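Local coordinates for signal recognition particle 19 kDa protein (Pyrococcus furiosus, PDB 3DLU), which probably binds the 7S RNA of the archaeal signal recognition particle and mediates binding of SRP54, in a system that targets nascent membrane proteins, at residues A[46-52]-A[72-78]. Sequence-based numbering, arbitrary orientation.
Sequences FKVIRVE and MIVLESP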
ATOM      1  N   PHE A  46      -5.102 -13.531 -18.238  1.00 16.88           N
ATOM      2  CA  PHE A  46      -3.803 -13.072 -17.789  1.00 15.51           C
ATOM      3  C   PHE A  46      -3.647 -13.600 -16.376  1.00 19.28           C
ATOM      4  O   PHE A  46      -4.632 -13.958 -15.734  1.00 30.86           O
ATOM      5  CB  PHE A  46      -3.716 -11.540 -17.785  1.00 17.97           C
ATOM      6  CG  PHE A  46      -3.871 -10.903 -19.145  1.00 16.35           C
ATOM      7  CD1 PHE A  46      -3.775 -11.653 -20.309  1.00 15.59           C
ATOM      8  CD2 PHE A  46      -4.064  -9.535 -19.253  1.00 19.56           C
ATOM      9  CE1 PHE A  46      -3.904 -11.056 -21.558  1.00 17.14           C
ATOM     10  CE2 PHE A  46      -4.190  -8.921 -20.506  1.00 15.37           C
ATOM     11  CZ  PHE A  46      -4.113  -9.680 -21.653  1.00 19.82           C
ATOM     12  N   LYS A  47      -2.424 -13.684 -15.887  1.00 20.26           N
ATOM     13  CA  LYS A  47      -2.243 -14.131 -14.515  1.00 22.27           C
ATOM     14  C   LYS A  47      -1.974 -12.921 -13.636  1.00 16.63           C
ATOM     15  O   LYS A  47      -1.130 -12.095 -13.969  1.00 19.94           O
ATOM     16  CB  LYS A  47      -1.094 -15.134 -14.422  1.00 22.48           C
ATOM     17  CG  LYS A  47      -0.862 -15.636 -13.010  1.00 23.62           C
ATOM     18  CD  LYS A  47       0.221 -16.699 -12.975  1.00 35.14           C
ATOM     19  CE  LYS A  47       0.253 -17.394 -11.618  1.00 33.65           C
ATOM     20  NZ  LYS A  47       1.412 -18.320 -11.493  1.00 44.22           N
ATOM     21  N   VAL A  48      -2.712 -12.811 -12.534  1.00 16.43           N
ATOM     22  CA  VAL A  48      -2.523 -11.718 -11.584  1.00 16.05           C
ATOM     23  C   VAL A  48      -1.517 -12.091 -10.494  1.00 18.58           C
ATOM     24  O   VAL A  48      -1.705 -13.066  -9.761  1.00 18.86           O
ATOM     25  CB  VAL A  48      -3.857 -11.287 -10.957  1.00 19.40           C
ATOM     26  CG1 VAL A  48      -3.656 -10.123 -10.019  1.00 20.41           C
ATOM     27  CG2 VAL A  48      -4.848 -10.919 -12.058  1.00 27.24           C
ATOM     28  N   ILE A  49      -0.458 -11.293 -10.410  1.00 13.35           N
ATOM     29  CA  ILE A  49       0.681 -11.528  -9.520  1.00 17.04           C
ATOM     30  C   ILE A  49       0.596 -10.702  -8.224  1.00 23.55           C
ATOM     31  O   ILE A  49       0.816 -11.226  -7.124  1.00 18.87           O
ATOM     32  CB  ILE A  49       2.004 -11.214 -10.260  1.00 14.72           C
ATOM     33  CG1 ILE A  49       2.134 -12.064 -11.534  1.00 18.61           C
ATOM     34  CG2 ILE A  49       3.219 -11.379  -9.346  1.00 21.08           C
ATOM     35  CD1 ILE A  49       1.984 -13.571 -11.294  1.00 21.24           C
ATOM     36  N   ARG A  50       0.292  -9.413  -8.355  1.00 17.86           N
ATOM     37  CA  ARG A  50       0.114  -8.526  -7.194  1.00 15.67           C
ATOM     38  C   ARG A  50      -0.995  -7.518  -7.462  1.00 20.36           C
ATOM     39  O   ARG A  50      -1.101  -7.000  -8.563  1.00 16.31           O
ATOM     40  CB  ARG A  50       1.396  -7.741  -6.881  1.00 16.49           C
ATOM     41  CG  ARG A  50       1.174  -6.651  -5.799  1.00 24.99           C
ATOM     42  CD  ARG A  50       2.455  -5.899  -5.421  1.00 25.09           C
ATOM     43  NE  ARG A  50       2.316  -5.148  -4.167  1.00 16.42           N
ATOM     44  CZ  ARG A  50       2.543  -3.841  -4.033  1.00 27.57           C
ATOM     45  NH1 ARG A  50       2.912  -3.111  -5.077  1.00 24.09           N
ATOM     46  NH2 ARG A  50       2.409  -3.258  -2.844  1.00 22.00           N
ATOM     47  N   VAL A  51      -1.803  -7.229  -6.451  1.00 14.24           N
ATOM     48  CA  VAL A  51      -2.784  -6.147  -6.545  1.00 17.53           C
ATOM     49  C   VAL A  51      -2.647  -5.265  -5.323  1.00 20.65           C
ATOM     50  O   VAL A  51      -2.764  -5.748  -4.209  1.00 18.96           O
ATOM     51  CB  VAL A  51      -4.224  -6.693  -6.566  1.00 23.90           C
ATOM     52  CG1 VAL A  51      -5.235  -5.553  -6.771  1.00 19.98           C
ATOM     53  CG2 VAL A  51      -4.377  -7.745  -7.636  1.00 16.06           C
ATOM     54  N   GLU A  52      -2.395  -3.975  -5.507  1.00 15.62           N
ATOM     55  CA  GLU A  52      -2.357  -3.081  -4.356  1.00 16.61           C
ATOM     56  C   GLU A  52      -3.325  -1.955  -4.606  1.00 20.34           C
ATOM     57  O   GLU A  52      -3.393  -1.431  -5.718  1.00 16.03           O
ATOM     58  CB  GLU A  52      -0.959  -2.495  -4.130  1.00 16.38           C
ATOM     59  CG  GLU A  52      -0.775  -1.844  -2.746  1.00 21.09           C
ATOM     60  CD  GLU A  52      -1.335  -0.429  -2.648  1.00 39.62           C
ATOM     61  OE1 GLU A  52      -1.385   0.266  -3.679  1.00 31.47           O
ATOM     62  OE2 GLU A  52      -1.712  -0.008  -1.531  1.00 37.08           O
ATOM     63  N   MET A  72      -2.031  -0.318  -8.162  1.00 16.08           N
ATOM     64  CA  MET A  72      -1.239  -0.917  -9.231  1.00 15.28           C
ATOM     65  C   MET A  72      -1.467  -2.408  -9.247  1.00 13.88           C
ATOM     66  O   MET A  72      -1.861  -3.004  -8.235  1.00 14.46           O
ATOM     67  CB  MET A  72       0.261  -0.624  -9.069  1.00 16.19           C
ATOM     68  CG  MET A  72       0.923  -1.325  -7.869  1.00 22.56           C
ATOM     69  SD  MET A  72       1.615  -2.972  -8.188  1.00 26.23           S
ATOM     70  CE  MET A  72       3.370  -2.589  -8.493  1.00 18.10           C
ATOM     71  N   ILE A  73      -1.249  -3.006 -10.406  1.00 15.05           N
ATOM     72  CA  ILE A  73      -1.453  -4.436 -10.579  1.00 15.84           C
ATOM     73  C   ILE A  73      -0.228  -4.962 -11.289  1.00 14.03           C
ATOM     74  O   ILE A  73       0.233  -4.363 -12.255  1.00 22.42           O
ATOM     75  CB  ILE A  73      -2.693  -4.762 -11.462  1.00 18.37           C
ATOM     76  CG1 ILE A  73      -3.972  -4.100 -10.929  1.00 16.42           C
ATOM     77  CG2 ILE A  73      -2.890  -6.269 -11.551  1.00 14.19           C
ATOM     78  CD1 ILE A  73      -4.201  -2.675 -11.413  1.00 21.32           C
ATOM     79  N   VAL A  74       0.319  -6.069 -10.803  1.00 11.08           N
ATOM     80  CA  VAL A  74       1.353  -6.768 -11.538  1.00 15.92           C
ATOM     81  C   VAL A  74       0.674  -7.957 -12.196  1.00 12.98           C
ATOM     82  O   VAL A  74      -0.038  -8.712 -11.535  1.00 16.59           O
ATOM     83  CB  VAL A  74       2.474  -7.265 -10.598  1.00 14.82           C
ATOM     84  CG1 VAL A  74       3.496  -8.051 -11.389  1.00 13.59           C
ATOM     85  CG2 VAL A  74       3.137  -6.071  -9.886  1.00 16.87           C
ATOM     86  N   LEU A  75       0.890  -8.091 -13.507  0.50 13.79           N
ATOM     87  CA  LEU A  75       0.252  -9.111 -14.330  0.50 14.62           C
ATOM     88  C   LEU A  75       1.266  -9.873 -15.192  0.50 11.54           C
ATOM     89  O   LEU A  75       2.362  -9.384 -15.446  0.50 15.41           O
ATOM     90  CB  LEU A  75      -0.774  -8.454 -15.263  0.50 14.43           C
ATOM     91  CG  LEU A  75      -1.998  -7.763 -14.666  0.50 15.58           C
ATOM     92  CD1 LEU A  75      -2.802  -7.073 -15.765  0.50 15.99           C
ATOM     93  CD2 LEU A  75      -2.861  -8.766 -13.905  0.50 16.49           C
ATOM     94  N   GLU A  76       0.893 -11.075 -15.636  1.00 14.43           N
ATOM     95  CA  GLU A  76       1.634 -11.759 -16.685  1.00 18.94           C
ATOM     96  C   GLU A  76       0.691 -11.964 -17.859  1.00 19.79           C
ATOM     97  O   GLU A  76      -0.449 -12.374 -17.668  1.00 19.79           O
ATOM     98  CB  GLU A  76       2.152 -13.113 -16.188  1.00 17.89           C
ATOM     99  CG  GLU A  76       3.377 -12.979 -15.329  1.00 25.82           C
ATOM    100  CD  GLU A  76       3.846 -14.307 -14.752  1.00 32.38           C
ATOM    101  OE1 GLU A  76       3.057 -15.268 -14.724  1.00 36.13           O
ATOM    102  OE2 GLU A  76       5.012 -14.373 -14.328  1.00 30.91           O
ATOM    103  N   SER A  77       1.169 -11.693 -19.067  1.00 20.29           N
ATOM    104  CA  SER A  77       0.322 -11.793 -20.252  1.00 14.40           C
ATOM    105  C   SER A  77       1.158 -12.310 -21.418  1.00 21.66           C
ATOM    106  O   SER A  77       2.347 -12.021 -21.487  1.00 27.84           O
ATOM    107  CB  SER A  77      -0.234 -10.398 -20.577  1.00 27.84           C
ATOM    108  OG  SER A  77      -0.713 -10.303 -21.907  1.00 29.61           O
ATOM    109  N   PRO A  78       0.535 -13.064 -22.341  1.00 23.53           N
ATOM    110  CA  PRO A  78       1.213 -13.511 -23.564  1.00 29.62           C
ATOM    111  C   PRO A  78       1.520 -12.342 -24.498  1.00 26.98           C
ATOM    112  O   PRO A  78       2.309 -12.494 -25.429  1.00 33.34           O
ATOM    113  CB  PRO A  78       0.181 -14.426 -24.244  1.00 22.74           C
ATOM    114  CG  PRO A  78      -1.047 -14.397 -23.406  1.00 29.42           C
ATOM    115  CD  PRO A  78      -0.908 -13.365 -22.346  1.00 21.96           C
TER
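Ser77 packs against one face of the Phe46 ring where two antiparallel strands of a beta hairpin, 47-56 and 68-76, reach its open end. Phe46 CB meets Glu76 O at 3.4 Å. CG turns beside the backbone N (chi1 -63°), letting Ser77 CB sit over that face in a CH-pi contact, 3.8 Å from the Phe46 ring centroid. Phe46 CD1 meets Ser77 CB and OG, CD2 lies toward Leu75 CD1, CE1 also touches Pro78 CD, and Phe46 CZ, at the tip, lies 3.5 Å from Ser77 OG. A flat aromatic suits this place by also packing on Leu87 and Ile88 of helix 81-100; a small serine brings CB close while OG hydrogen-bonds Ser84. With an alanine in place of Phe46, Ser77 CB, Leu87 and Ile88 would probably lose their shared apolar partner.

Further along, a classic beta bulge lets Ile49 N (2.8 Å) and Arg50 N (3.3 Å) both bond Val74 O, from the same face of its carbonyl plane; Ile49 CB packs on Val74 CG1. Arg50 suits its place because its long, extended chain crosses Met72 at about a right angle, with Arg50 NH1 3.4 Å from Met72 SD, and reaches carboxylates of other subunits.

Val48, Val51, Ile73 and Leu75 share one face, where the last three pack on helix 34-43. The opposite face carries Lys47, Arg50, Glu52, Met72, Val74 and Glu76: Glu76 pairs with Arg3, while Arg50 and Glu52 form intersubunit salt bridges, probably neutralising buried charge.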